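Local coordinates for protein FAD-binding oxidoreductase (PDB 7PBI) that binds FAD covalently and probably works as an FAD-linked oxidoreductase, holding isoeugenol beside its flavin, at residues 82-87 and 102-107; 169-174 and 234-239; 425-430 and 438-443. One frame throughout, in Å; residues are numbered along the deposited sequence.

Contact 1 (82-87 and 102-107); sequences HAFSGG and TVLLHL. With FAD (flavin-adenine dinucleotide), chain K.
Phe84 lays one face of its ring against the carbonyl of Leu105, whose O stands 3.7 Å above the plane and over its centre. The first torsion makes this possible: with CG between the backbone N and the carbonyl carbon (chi1 47°), the ring swings over the neighbouring strand, where CE2 comes 3.7 Å from Leu104 CB and CE1 3.6 Å from His106 CB. The Phe84 and His106 rings meet obliquely, their planes at 37°. Ser85 O reaches the edge of the imidazole of His106, whose ND1 is hydrogen-bonded to Tyr41 OH. On His82, Phe84 CD2 sits over the rim of one ring face, while the ribose O3B of FAD lies in plane at the edge, 3.2 Å from CE1.

Beneath these rings, four backbone hydrogen bonds join the segments, the strands running parallel; the last, Leu107 N to Phe84 O, lies just past strand 103-106. Beyond strand 82-84, the amides of Ser85, Gly86 and Gly87 all donate to FAD O2A, a phosphate oxygen that probably carries negative charge, and Ser85 OG gives its proton to the adenine N7A (2.7 Å). Such a loop of backbone amides is consistent with the PCMH-type FAD-binding domain.

Strand 103-106 lies between strands 57-59 and 81-84 in a four-stranded mixed sheet; opposite the His82 and Phe84 rings, Ala83 packs on Ile227 of strand 226-237, as does Leu107.

Contact 2 (169-174 and 234-239); sequences YTPYAD and QLMPTP. With H7Y (isoeugenol), chain L; FAD (flavin-adenine dinucleotide), chain K.
Met236 packs against Pro171 and Tyr172 in a Met-aromatic contact, with Tyr172 presented by a type I beta turn from Thr170 to Ala173. An ST turn reinforces that bend, Tyr172 N donating to Thr170 OG1. The tight part is the methionine itself. Its CB sits over the centre of the Tyr172 ring, 8° off the normal, a CH-pi contact 3.5 Å from the centroid. Beyond it the chain bends at chi3 (-91°), which brings CE back into the angle between the two turn residues, 3.4 Å from Pro171 CB and 3.5 Å from Tyr172 CD1; the sulfur stands obliquely to the ring. Gln234 O lies in plane at the ring edge.

The looser side is toward Pro237, which is partly exposed; Pro237 CD comes no nearer than 4.2 Å to Tyr172 OH. That hydroxyl is hydrogen-bonded to Arg436 of the second subunit, so the contact borders the subunit interface; within the chain the ring also stacks with Trp178. At the start of the loop, well away from strand 226-237, the same segment turns to the active site: Tyr169 OH donates to FAD O4 at 2.7 Å.

Contact 3 (425-430 and 438-443); sequences IDYLAQ and MHHICL. With H7Y (isoeugenol), chain L.
Gln430 and Leu443, with Leu428 close behind, bury most surface in this antiparallel hairpin. Leu428 faces Leu443 across a hydrogen-bonded pair, Leu443 N reaching Leu428 O at 2.9 Å, with Leu428 CB and Leu443 CB 4.0 Å apart. Gln430 faces Ile441 in the next such pair, with reciprocal backbone bonds. These four side chains share one sheet face; Leu428 packs on helix 281-286, while Leu443 packs on His395, the covalent flavin attachment, and touches FAD. With CG anti to its backbone N (chi1 169°) and the chain extended beyond, Gln430 brings OE1 within 3.3 Å of CAA at the tail of isoeugenol. Ile441 comes over the ligand from the side away from the flavin, its CG2 3.7 Å from CAE and its CD1 3.7 Å from CAL.

On the reverse face, against helix 406-422, Tyr427 and His440 reach toward each other and share a hydrogen bond of 2.7 Å between OH and NE2, with NE2 in the plane of the phenol ring. Cys442 SG touches the Tyr427 ring obliquely, 3.8 Å from CD1, and the His440 ring also stacks with Phe431. Replacing Tyr427 by a phenylalanine would probably leave buried His440 NE2 without its mate, the imidazole then relying on its stack with Phe431.

Chemically, a buried hydrogen bond lies behind, while Ile441 and Gln430 give isoeugenol an apolar surface and an amide oxygen, consistent with an aromatic-ligand site.

How the contacts relate
From the N terminus the three contacts follow in series, neither nesting nor crossing. Contact 1 closes a 14-residue loop without helix or strand, inside the FAD-binding region. Contact 2 spans 59 residues and brings the loop before helix 175-178 back to the end of strand 226-237. Contact 3 closes a short hairpin in the eight-stranded antiparallel sheet of the C-terminal region. Contact 1 lies about 15 and 16 Å, nearest atoms, from contacts 2 and 3, and FAD spans that gap, its adenine end at the first and its flavin end near the others. Contacts 2 and 3 meet directly, Tyr169 OH packing 3.6 Å from Gln430 OE1, and both touch isoeugenol.

Contact 1 (82-87 and 102-107)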
loop_
_atom_site.group_PDB
_atom_site.type_symbol
_atom_site.label_atom_id
_atom_site.label_comp_id
_atom_site.label_asym_id
_atom_site.label_seq_id
_atom_site.Cartn_x
_atom_site.Cartn_y
_atom_site.Cartn_z
ATOM N N HIS B 82 -11.259 -16.506 17.715
ATOM C CA HIS B 82 -10.491 -16.525 16.456
ATOM C C HIS B 82 -11.492 -16.492 15.303
ATOM O O HIS B 82 -12.232 -17.458 15.135
ATOM C CB HIS B 82 -9.551 -17.721 16.450
ATOM C CG HIS B 82 -8.919 -17.915 15.122
ATOM N ND1 HIS B 82 -8.448 -16.856 14.388
ATOM C CD2 HIS B 82 -8.696 -19.024 14.392
ATOM C CE1 HIS B 82 -7.947 -17.306 13.259
ATOM N NE2 HIS B 82 -8.090 -18.632 13.237
ATOM N N ALA B 83 -11.552 -15.370 14.592
ATOM C CA ALA B 83 -12.485 -15.132 13.475
ATOM C C ALA B 83 -11.722 -15.328 12.172
ATOM O O ALA B 83 -10.531 -14.958 12.101
ATOM C CB ALA B 83 -13.065 -13.750 13.552
ATOM N N PHE B 84 -12.400 -15.908 11.192
ATOM C CA PHE B 84 -11.873 -16.155 9.836
ATOM C C PHE B 84 -13.061 -16.096 8.884
ATOM O O PHE B 84 -14.207 -15.996 9.360
ATOM C CB PHE B 84 -11.141 -17.495 9.797
ATOM C CG PHE B 84 -11.902 -18.616 10.441
ATOM C CD1 PHE B 84 -12.941 -19.233 9.772
ATOM C CD2 PHE B 84 -11.580 -19.041 11.718
ATOM C CE1 PHE B 84 -13.641 -20.269 10.368
ATOM C CE2 PHE B 84 -12.277 -20.079 12.312
ATOM C CZ PHE B 84 -13.313 -20.683 11.641
ATOM N N SER B 85 -12.793 -16.127 7.587
ATOM C CA SER B 85 -13.823 -15.886 6.559
ATOM C C SER B 85 -14.311 -17.233 6.038
ATOM O O SER B 85 -15.478 -17.552 6.291
ATOM C CB SER B 85 -13.287 -14.993 5.485
ATOM O OG SER B 85 -13.100 -13.676 5.981
ATOM N N GLY B 86 -13.432 -17.992 5.374
ATOM C CA GLY B 86 -13.702 -19.354 4.871
ATOM C C GLY B 86 -13.065 -20.423 5.744
ATOM O O GLY B 86 -13.540 -21.566 5.707
ATOM N N GLY B 87 -12.005 -20.079 6.480
ATOM C CA GLY B 87 -11.300 -21.000 7.393
ATOM C C GLY B 87 -10.507 -22.087 6.673
ATOM O O GLY B 87 -10.232 -23.127 7.317
ATOM N N THR B 102 -10.077 -21.886 22.299
ATOM C CA THR B 102 -10.561 -20.643 21.647
ATOM C C THR B 102 -11.909 -20.922 20.975
ATOM O O THR B 102 -12.111 -22.023 20.443
ATOM C CB THR B 102 -9.561 -20.092 20.631
ATOM O OG1 THR B 102 -8.339 -19.831 21.323
ATOM C CG2 THR B 102 -10.075 -18.840 19.948
ATOM N N VAL B 103 -12.814 -19.959 21.031
ATOM C CA VAL B 103 -14.106 -20.020 20.298
ATOM C C VAL B 103 -13.857 -19.469 18.899
ATOM O O VAL B 103 -13.303 -18.373 18.786
ATOM C CB VAL B 103 -15.202 -19.241 21.038
ATOM C CG1 VAL B 103 -16.450 -19.045 20.186
ATOM C CG2 VAL B 103 -15.536 -19.932 22.351
ATOM N N LEU B 104 -14.240 -20.226 17.875
ATOM C CA LEU B 104 -14.001 -19.848 16.464
ATOM C C LEU B 104 -15.275 -19.195 15.937
ATOM O O LEU B 104 -16.366 -19.675 16.292
ATOM C CB LEU B 104 -13.632 -21.090 15.659
ATOM C CG LEU B 104 -12.666 -22.053 16.336
ATOM C CD1 LEU B 104 -12.395 -23.235 15.422
ATOM C CD2 LEU B 104 -11.370 -21.362 16.722
ATOM N N LEU B 105 -15.109 -18.115 15.171
ATOM C CA LEU B 105 -16.173 -17.419 14.411
ATOM C C LEU B 105 -15.949 -17.682 12.930
ATOM O O LEU B 105 -14.943 -17.181 12.407
ATOM C CB LEU B 105 -16.102 -15.922 14.685
ATOM C CG LEU B 105 -16.904 -15.476 15.892
ATOM C CD1 LEU B 105 -16.402 -16.192 17.137
ATOM C CD2 LEU B 105 -16.835 -13.963 16.054
ATOM N N HIS B 106 -16.851 -18.443 12.311
ATOM C CA HIS B 106 -16.854 -18.749 10.863
ATOM C C HIS B 106 -17.811 -17.791 10.161
ATOM O O HIS B 106 -18.995 -18.154 9.942
ATOM C CB HIS B 106 -17.230 -20.212 10.611
ATOM C CG HIS B 106 -17.102 -20.570 9.171
ATOM N ND1 HIS B 106 -17.663 -21.703 8.638
ATOM C CD2 HIS B 106 -16.491 -19.925 8.153
ATOM C CE1 HIS B 106 -17.383 -21.756 7.353
ATOM N NE2 HIS B 106 -16.669 -20.671 7.027
ATOM N N LEU B 107 -17.325 -16.603 9.826
ATOM C CA LEU B 107 -18.180 -15.517 9.289
ATOM C C LEU B 107 -18.767 -15.944 7.935
ATOM O O LEU B 107 -19.912 -15.546 7.627
ATOM C CB LEU B 107 -17.351 -14.236 9.180
ATOM C CG LEU B 107 -17.250 -13.388 10.446
ATOM C CD1 LEU B 107 -16.496 -14.090 11.556
ATOM C CD2 LEU B 107 -16.576 -12.076 10.127
HETATM P PA FAD K . -9.303 -17.709 5.985
HETATM O O1A FAD K . -8.970 -19.015 6.633
HETATM O O2A FAD K . -10.741 -17.323 6.005
HETATM O O5B FAD K . -8.439 -16.534 6.635
HETATM C C5B FAD K . -7.055 -16.734 6.983
HETATM C C4B FAD K . -6.742 -15.919 8.207
HETATM O O4B FAD K . -6.982 -14.514 7.930
HETATM C C3B FAD K . -7.594 -16.209 9.446
HETATM O O3B FAD K . -7.062 -17.270 10.224
HETATM C C2B FAD K . -7.497 -14.879 10.195
HETATM O O2B FAD K . -6.264 -14.742 10.868
HETATM C C1B FAD K . -7.587 -13.883 9.042
HETATM N N9A FAD K . -8.944 -13.522 8.671
HETATM C C8A FAD K . -9.678 -14.076 7.660
HETATM N N7A FAD K . -10.882 -13.567 7.552
HETATM C C5A FAD K . -10.938 -12.620 8.559
HETATM C C6A FAD K . -11.957 -11.743 8.957
HETATM N N6A FAD K . -13.144 -11.676 8.356
HETATM N N1A FAD K . -11.693 -10.936 10.011
HETATM C C2A FAD K . -10.491 -11.020 10.599
HETATM N N3A FAD K . -9.455 -11.797 10.295
HETATM C C4A FAD K . -9.750 -12.588 9.256
HETATM N N1 FAD K . -2.320 -18.879 -0.678
HETATM C C2 FAD K . -2.107 -17.821 -1.479
HETATM O O2 FAD K . -2.264 -16.672 -1.061
HETATM N N3 FAD K . -1.748 -17.954 -2.777
HETATM C C4 FAD K . -1.540 -19.174 -3.355
HETATM O O4 FAD K . -1.229 -19.229 -4.537
HETATM C C4X FAD K . -1.733 -20.322 -2.542
HETATM N N5 FAD K . -1.534 -21.504 -3.063
HETATM C C5X FAD K . -1.732 -22.588 -2.256
HETATM C C6 FAD K . -1.534 -23.861 -2.815
HETATM C C7 FAD K . -1.725 -25.005 -2.080
HETATM C C7M FAD K . -1.501 -26.346 -2.726
HETATM C C8 FAD K . -2.121 -24.898 -0.729
HETATM C C8M FAD K . -2.314 -26.137 0.104
HETATM C C9 FAD K . -2.321 -23.661 -0.164
HETATM C C9A FAD K . -2.136 -22.483 -0.907
HETATM N N10 FAD K . -2.333 -21.204 -0.378
HETATM C C10 FAD K . -2.140 -20.083 -1.178
HETATM C "C1'" FAD K . -2.794 -21.037 1.020
HETATM C "C2'" FAD K . -4.338 -21.014 1.129
HETATM O "O2'" FAD K . -4.922 -22.043 0.305
HETATM C "C3'" FAD K . -4.985 -19.684 0.709
HETATM O "O3'" FAD K . -4.191 -18.574 1.100
HETATM C "C4'" FAD K . -6.414 -19.477 1.226
HETATM O "O4'" FAD K . -7.062 -18.478 0.438
HETATM C "C5'" FAD K . -6.490 -19.026 2.664
HETATM O "O5'" FAD K . -7.723 -19.525 3.249
HETATM P P FAD K . -9.042 -18.623 3.232
HETATM O O1P FAD K . -10.183 -19.541 3.540
HETATM O O2P FAD K . -9.097 -17.802 1.985
HETATM O O3P FAD K . -8.749 -17.660 4.483
#

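Contact 2 (169-174 and 234-239)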
loop_
_atom_site.group_PDB
_atom_site.type_symbol
_atom_site.label_atom_id
_atom_site.label_comp_id
_atom_site.label_asym_id
_atom_site.label_seq_id
_atom_site.Cartn_x
_atom_site.Cartn_y
_atom_site.Cartn_z
ATOM N N TYR B 169 -1.771 -14.235 -9.367
ATOM C CA TYR B 169 -0.792 -14.375 -10.473
ATOM C C TYR B 169 -1.083 -13.481 -11.677
ATOM O O TYR B 169 -0.356 -13.657 -12.642
ATOM C CB TYR B 169 -0.774 -15.833 -10.919
ATOM C CG TYR B 169 -0.441 -16.746 -9.779
ATOM C CD1 TYR B 169 0.862 -16.866 -9.363
ATOM C CD2 TYR B 169 -1.422 -17.420 -9.072
ATOM C CE1 TYR B 169 1.202 -17.680 -8.302
ATOM C CE2 TYR B 169 -1.101 -18.242 -8.004
ATOM C CZ TYR B 169 0.219 -18.362 -7.614
ATOM O OH TYR B 169 0.609 -19.143 -6.570
ATOM N N THR B 170 -2.098 -12.614 -11.645
ATOM C CA THR B 170 -2.370 -11.619 -12.713
ATOM C C THR B 170 -1.573 -10.397 -12.304
ATOM O O THR B 170 -0.893 -10.453 -11.287
ATOM C CB THR B 170 -3.875 -11.382 -12.919
ATOM O OG1 THR B 170 -4.372 -10.370 -12.037
ATOM C CG2 THR B 170 -4.682 -12.654 -12.754
ATOM N N PRO B 171 -1.584 -9.284 -13.065
ATOM C CA PRO B 171 -0.973 -8.050 -12.575
ATOM C C PRO B 171 -1.616 -7.533 -11.279
ATOM O O PRO B 171 -1.009 -6.733 -10.616
ATOM C CB PRO B 171 -1.183 -7.077 -13.735
ATOM C CG PRO B 171 -1.245 -7.982 -14.944
ATOM C CD PRO B 171 -2.045 -9.173 -14.456
ATOM N N TYR B 172 -2.803 -8.029 -10.922
ATOM C CA TYR B 172 -3.478 -7.737 -9.630
ATOM C C TYR B 172 -3.127 -8.808 -8.586
ATOM O O TYR B 172 -3.975 -9.097 -7.705
ATOM C CB TYR B 172 -4.986 -7.612 -9.848
ATOM C CG TYR B 172 -5.405 -6.244 -10.308
ATOM C CD1 TYR B 172 -4.690 -5.567 -11.281
ATOM C CD2 TYR B 172 -6.508 -5.616 -9.770
ATOM C CE1 TYR B 172 -5.063 -4.304 -11.709
ATOM C CE2 TYR B 172 -6.905 -4.361 -10.199
ATOM C CZ TYR B 172 -6.178 -3.696 -11.165
ATOM O OH TYR B 172 -6.555 -2.448 -11.572
ATOM N N ALA B 173 -1.900 -9.343 -8.655
ATOM C CA ALA B 173 -1.415 -10.448 -7.803
ATOM C C ALA B 173 -1.405 -10.017 -6.329
ATOM O O ALA B 173 -1.777 -10.859 -5.488
ATOM C CB ALA B 173 -0.052 -10.908 -8.257
ATOM N N ASP B 174 -1.020 -8.768 -6.024
ATOM C CA ASP B 174 -0.926 -8.243 -4.628
ATOM C C ASP B 174 -2.336 -7.929 -4.112
ATOM O O ASP B 174 -2.848 -6.836 -4.401
ATOM C CB ASP B 174 -0.034 -7.001 -4.531
ATOM C CG ASP B 174 0.615 -6.774 -3.172
ATOM O OD1 ASP B 174 0.106 -7.295 -2.153
ATOM O OD2 ASP B 174 1.648 -6.090 -3.148
ATOM N N GLN B 234 -10.632 -4.035 -5.622
ATOM C CA GLN B 234 -10.573 -3.398 -6.962
ATOM C C GLN B 234 -10.237 -4.519 -7.951
ATOM O O GLN B 234 -9.464 -5.425 -7.585
ATOM C CB GLN B 234 -9.616 -2.198 -6.954
ATOM C CG GLN B 234 -10.023 -1.117 -5.949
ATOM C CD GLN B 234 -9.043 0.022 -5.764
ATOM O OE1 GLN B 234 -7.920 0.014 -6.263
ATOM N NE2 GLN B 234 -9.470 1.029 -5.022
ATOM N N LEU B 235 -10.882 -4.500 -9.114
ATOM C CA LEU B 235 -10.817 -5.582 -10.122
ATOM C C LEU B 235 -10.193 -5.060 -11.411
ATOM O O LEU B 235 -10.686 -4.049 -11.942
ATOM C CB LEU B 235 -12.229 -6.078 -10.413
ATOM C CG LEU B 235 -12.938 -6.764 -9.256
ATOM C CD1 LEU B 235 -14.339 -7.189 -9.687
ATOM C CD2 LEU B 235 -12.137 -7.963 -8.769
ATOM N N MET B 236 -9.191 -5.774 -11.919
ATOM C CA MET B 236 -8.501 -5.418 -13.178
ATOM C C MET B 236 -9.534 -5.417 -14.301
ATOM O O MET B 236 -10.315 -6.356 -14.425
ATOM C CB MET B 236 -7.375 -6.408 -13.479
ATOM C CG MET B 236 -6.865 -6.293 -14.879
ATOM S SD MET B 236 -5.351 -7.219 -15.125
ATOM C CE MET B 236 -4.170 -5.929 -14.739
ATOM N N PRO B 237 -9.654 -4.317 -15.077
ATOM C CA PRO B 237 -10.411 -4.337 -16.321
ATOM C C PRO B 237 -9.818 -5.333 -17.321
ATOM O O PRO B 237 -8.615 -5.404 -17.438
ATOM C CB PRO B 237 -10.294 -2.910 -16.853
ATOM C CG PRO B 237 -10.064 -2.093 -15.619
ATOM C CD PRO B 237 -9.202 -2.966 -14.735
ATOM N N THR B 238 -10.694 -6.064 -18.010
ATOM C CA THR B 238 -10.328 -7.129 -18.971
ATOM C C THR B 238 -9.604 -6.486 -20.141
ATOM O O THR B 238 -10.145 -5.572 -20.749
ATOM C CB THR B 238 -11.544 -7.912 -19.475
ATOM O OG1 THR B 238 -12.473 -8.036 -18.405
ATOM C CG2 THR B 238 -11.160 -9.284 -19.979
ATOM N N PRO B 239 -8.365 -6.919 -20.459
ATOM C CA PRO B 239 -7.673 -6.461 -21.661
ATOM C C PRO B 239 -8.306 -7.017 -22.936
ATOM O O PRO B 239 -9.190 -7.869 -22.871
ATOM C CB PRO B 239 -6.246 -6.984 -21.459
ATOM C CG PRO B 239 -6.419 -8.200 -20.587
ATOM C CD PRO B 239 -7.546 -7.834 -19.649
HETATM C CAA H7Y L . 1.870 -23.023 -5.074
HETATM C CAD H7Y L . 1.781 -21.719 -4.322
HETATM C CAE H7Y L . 1.746 -21.748 -2.786
HETATM C CAJ H7Y L . 1.654 -20.560 -2.082
HETATM C CAH H7Y L . 1.823 -19.420 -2.825
HETATM C CAF H7Y L . 1.403 -20.471 -0.705
HETATM C CAG H7Y L . 1.313 -19.227 -0.093
HETATM C CAK H7Y L . 1.473 -18.084 -0.857
HETATM O OAC H7Y L . 1.382 -16.844 -0.303
HETATM C CAL H7Y L . 1.733 -18.184 -2.232
HETATM O OAI H7Y L . 1.892 -17.043 -2.984
HETATM C CAB H7Y L . 2.013 -17.173 -4.444
HETATM P PA FAD K . -9.303 -17.709 5.985
HETATM O O1A FAD K . -8.970 -19.015 6.633
HETATM O O2A FAD K . -10.741 -17.323 6.005
HETATM O O5B FAD K . -8.439 -16.534 6.635
HETATM C C5B FAD K . -7.055 -16.734 6.983
HETATM C C4B FAD K . -6.742 -15.919 8.207
HETATM O O4B FAD K . -6.982 -14.514 7.930
HETATM C C3B FAD K . -7.594 -16.209 9.446
HETATM O O3B FAD K . -7.062 -17.270 10.224
HETATM C C2B FAD K . -7.497 -14.879 10.195
HETATM O O2B FAD K . -6.264 -14.742 10.868
HETATM C C1B FAD K . -7.587 -13.883 9.042
HETATM N N9A FAD K . -8.944 -13.522 8.671
HETATM C C8A FAD K . -9.678 -14.076 7.660
HETATM N N7A FAD K . -10.882 -13.567 7.552
HETATM C C5A FAD K . -10.938 -12.620 8.559
HETATM C C6A FAD K . -11.957 -11.743 8.957
HETATM N N6A FAD K . -13.144 -11.676 8.356
HETATM N N1A FAD K . -11.693 -10.936 10.011
HETATM C C2A FAD K . -10.491 -11.020 10.599
HETATM N N3A FAD K . -9.455 -11.797 10.295
HETATM C C4A FAD K . -9.750 -12.588 9.256
HETATM N N1 FAD K . -2.320 -18.879 -0.678
HETATM C C2 FAD K . -2.107 -17.821 -1.479
HETATM O O2 FAD K . -2.264 -16.672 -1.061
HETATM N N3 FAD K . -1.748 -17.954 -2.777
HETATM C C4 FAD K . -1.540 -19.174 -3.355
HETATM O O4 FAD K . -1.229 -19.229 -4.537
HETATM C C4X FAD K . -1.733 -20.322 -2.542
HETATM N N5 FAD K . -1.534 -21.504 -3.063
HETATM C C5X FAD K . -1.732 -22.588 -2.256
HETATM C C6 FAD K . -1.534 -23.861 -2.815
HETATM C C7 FAD K . -1.725 -25.005 -2.080
HETATM C C7M FAD K . -1.501 -26.346 -2.726
HETATM C C8 FAD K . -2.121 -24.898 -0.729
HETATM C C8M FAD K . -2.314 -26.137 0.104
HETATM C C9 FAD K . -2.321 -23.661 -0.164
HETATM C C9A FAD K . -2.136 -22.483 -0.907
HETATM N N10 FAD K . -2.333 -21.204 -0.378
HETATM C C10 FAD K . -2.140 -20.083 -1.178
HETATM C "C1'" FAD K . -2.794 -21.037 1.020
HETATM C "C2'" FAD K . -4.338 -21.014 1.129
HETATM O "O2'" FAD K . -4.922 -22.043 0.305
HETATM C "C3'" FAD K . -4.985 -19.684 0.709
HETATM O "O3'" FAD K . -4.191 -18.574 1.100
HETATM C "C4'" FAD K . -6.414 -19.477 1.226
HETATM O "O4'" FAD K . -7.062 -18.478 0.438
HETATM C "C5'" FAD K . -6.490 -19.026 2.664
HETATM O "O5'" FAD K . -7.723 -19.525 3.249
HETATM P P FAD K . -9.042 -18.623 3.232
HETATM O O1P FAD K . -10.183 -19.541 3.540
HETATM O O2P FAD K . -9.097 -17.802 1.985
HETATM O O3P FAD K . -8.749 -17.660 4.483
#

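Contact 3 (425-430 and 438-443)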
loop_
_atom_site.group_PDB
_atom_site.type_symbol
_atom_site.label_atom_id
_atom_site.label_comp_id
_atom_site.label_asym_id
_atom_site.label_seq_id
_atom_site.Cartn_x
_atom_site.Cartn_y
_atom_site.Cartn_z
ATOM N N ILE B 425 11.283 -35.721 3.494
ATOM C CA ILE B 425 10.033 -35.039 3.058
ATOM C C ILE B 425 10.234 -34.564 1.626
ATOM O O ILE B 425 11.273 -33.948 1.354
ATOM C CB ILE B 425 9.675 -33.871 3.990
ATOM C CG1 ILE B 425 9.795 -34.274 5.458
ATOM C CG2 ILE B 425 8.288 -33.342 3.676
ATOM C CD1 ILE B 425 8.816 -35.346 5.885
ATOM N N ASP B 426 9.251 -34.827 0.769
ATOM C CA ASP B 426 9.244 -34.355 -0.632
ATOM C C ASP B 426 9.246 -32.826 -0.618
ATOM O O ASP B 426 8.632 -32.232 0.294
ATOM C CB ASP B 426 8.066 -34.970 -1.388
ATOM C CG ASP B 426 8.294 -36.420 -1.790
ATOM O OD1 ASP B 426 9.466 -36.869 -1.783
ATOM O OD2 ASP B 426 7.309 -37.084 -2.134
ATOM N N TYR B 427 9.932 -32.216 -1.580
ATOM C CA TYR B 427 10.160 -30.752 -1.638
ATOM C C TYR B 427 9.675 -30.227 -2.987
ATOM O O TYR B 427 10.385 -30.363 -3.989
ATOM C CB TYR B 427 11.631 -30.428 -1.371
ATOM C CG TYR B 427 12.050 -29.021 -1.714
ATOM C CD1 TYR B 427 11.193 -27.941 -1.542
ATOM C CD2 TYR B 427 13.320 -28.767 -2.205
ATOM C CE1 TYR B 427 11.592 -26.647 -1.847
ATOM C CE2 TYR B 427 13.729 -27.482 -2.520
ATOM C CZ TYR B 427 12.869 -26.418 -2.329
ATOM O OH TYR B 427 13.289 -25.168 -2.663
ATOM N N LEU B 428 8.484 -29.635 -2.979
ATOM C CA LEU B 428 7.906 -28.911 -4.137
ATOM C C LEU B 428 8.317 -27.448 -4.029
ATOM O O LEU B 428 8.086 -26.871 -2.971
ATOM C CB LEU B 428 6.386 -29.054 -4.123
ATOM C CG LEU B 428 5.844 -30.397 -4.604
ATOM C CD1 LEU B 428 6.155 -31.514 -3.618
ATOM C CD2 LEU B 428 4.349 -30.297 -4.829
ATOM N N ALA B 429 8.928 -26.894 -5.078
ATOM C CA ALA B 429 9.609 -25.576 -5.066
ATOM C C ALA B 429 8.979 -24.660 -6.109
ATOM O O ALA B 429 8.814 -25.088 -7.260
ATOM C CB ALA B 429 11.080 -25.740 -5.340
ATOM N N GLN B 430 8.662 -23.434 -5.716
ATOM C CA GLN B 430 8.122 -22.409 -6.642
ATOM C C GLN B 430 8.699 -21.047 -6.255
ATOM O O GLN B 430 8.401 -20.581 -5.140
ATOM C CB GLN B 430 6.598 -22.421 -6.595
ATOM C CG GLN B 430 5.954 -21.247 -7.312
ATOM C CD GLN B 430 4.533 -21.540 -7.737
ATOM O OE1 GLN B 430 3.563 -21.041 -7.161
ATOM N NE2 GLN B 430 4.398 -22.348 -8.776
ATOM N N MET B 438 11.892 -11.439 -4.379
ATOM C CA MET B 438 11.668 -12.857 -4.725
ATOM C C MET B 438 11.118 -13.583 -3.498
ATOM O O MET B 438 11.819 -13.622 -2.459
ATOM C CB MET B 438 12.986 -13.495 -5.160
ATOM C CG MET B 438 12.831 -14.879 -5.721
ATOM S SD MET B 438 14.376 -15.381 -6.496
ATOM C CE MET B 438 15.444 -15.560 -5.067
ATOM N N HIS B 439 9.905 -14.124 -3.631
ATOM C CA HIS B 439 9.344 -15.161 -2.727
ATOM C C HIS B 439 9.902 -16.526 -3.114
ATOM O O HIS B 439 9.853 -16.869 -4.299
ATOM C CB HIS B 439 7.822 -15.220 -2.809
ATOM C CG HIS B 439 7.150 -13.996 -2.295
ATOM N ND1 HIS B 439 7.113 -12.823 -3.017
ATOM C CD2 HIS B 439 6.473 -13.769 -1.148
ATOM C CE1 HIS B 439 6.442 -11.920 -2.336
ATOM N NE2 HIS B 439 6.036 -12.478 -1.183
ATOM N N HIS B 440 10.406 -17.271 -2.138
ATOM C CA HIS B 440 10.635 -18.728 -2.261
ATOM C C HIS B 440 9.495 -19.438 -1.540
ATOM O O HIS B 440 9.397 -19.290 -0.322
ATOM C CB HIS B 440 12.005 -19.098 -1.706
ATOM C CG HIS B 440 12.230 -20.562 -1.677
ATOM N ND1 HIS B 440 13.042 -21.161 -0.749
ATOM C CD2 HIS B 440 11.724 -21.552 -2.438
ATOM C CE1 HIS B 440 13.045 -22.463 -0.945
ATOM N NE2 HIS B 440 12.238 -22.729 -1.973
ATOM N N ILE B 441 8.651 -20.153 -2.277
ATOM C CA ILE B 441 7.624 -21.063 -1.693
ATOM C C ILE B 441 8.204 -22.477 -1.580
ATOM O O ILE B 441 8.329 -23.152 -2.613
ATOM C CB ILE B 441 6.356 -21.050 -2.554
ATOM C CG1 ILE B 441 5.771 -19.641 -2.633
ATOM C CG2 ILE B 441 5.352 -22.069 -2.044
ATOM C CD1 ILE B 441 5.245 -19.115 -1.314
ATOM N N CYS B 442 8.530 -22.922 -0.370
ATOM C CA CYS B 442 8.828 -24.348 -0.080
ATOM C C CYS B 442 7.538 -25.042 0.363
ATOM O O CYS B 442 7.083 -24.765 1.488
ATOM C CB CYS B 442 9.867 -24.524 1.011
ATOM S SG CYS B 442 9.893 -26.230 1.604
ATOM N N LEU B 443 6.963 -25.878 -0.505
ATOM C CA LEU B 443 5.705 -26.632 -0.251
ATOM C C LEU B 443 6.061 -28.098 -0.001
ATOM O O LEU B 443 6.141 -28.891 -0.946
ATOM C CB LEU B 443 4.782 -26.465 -1.466
ATOM C CG LEU B 443 3.336 -26.956 -1.320
ATOM C CD1 LEU B 443 2.486 -26.506 -2.502
ATOM C CD2 LEU B 443 3.249 -28.464 -1.188
HETATM C CAA H7Y L . 1.870 -23.023 -5.074
HETATM C CAD H7Y L . 1.781 -21.719 -4.322
HETATM C CAE H7Y L . 1.746 -21.748 -2.786
HETATM C CAJ H7Y L . 1.654 -20.560 -2.082
HETATM C CAH H7Y L . 1.823 -19.420 -2.825
HETATM C CAF H7Y L . 1.403 -20.471 -0.705
HETATM C CAG H7Y L . 1.313 -19.227 -0.093
HETATM C CAK H7Y L . 1.473 -18.084 -0.857
HETATM O OAC H7Y L . 1.382 -16.844 -0.303
HETATM C CAL H7Y L . 1.733 -18.184 -2.232
HETATM O OAI H7Y L . 1.892 -17.043 -2.984
HETATM C CAB H7Y L . 2.013 -17.173 -4.444
#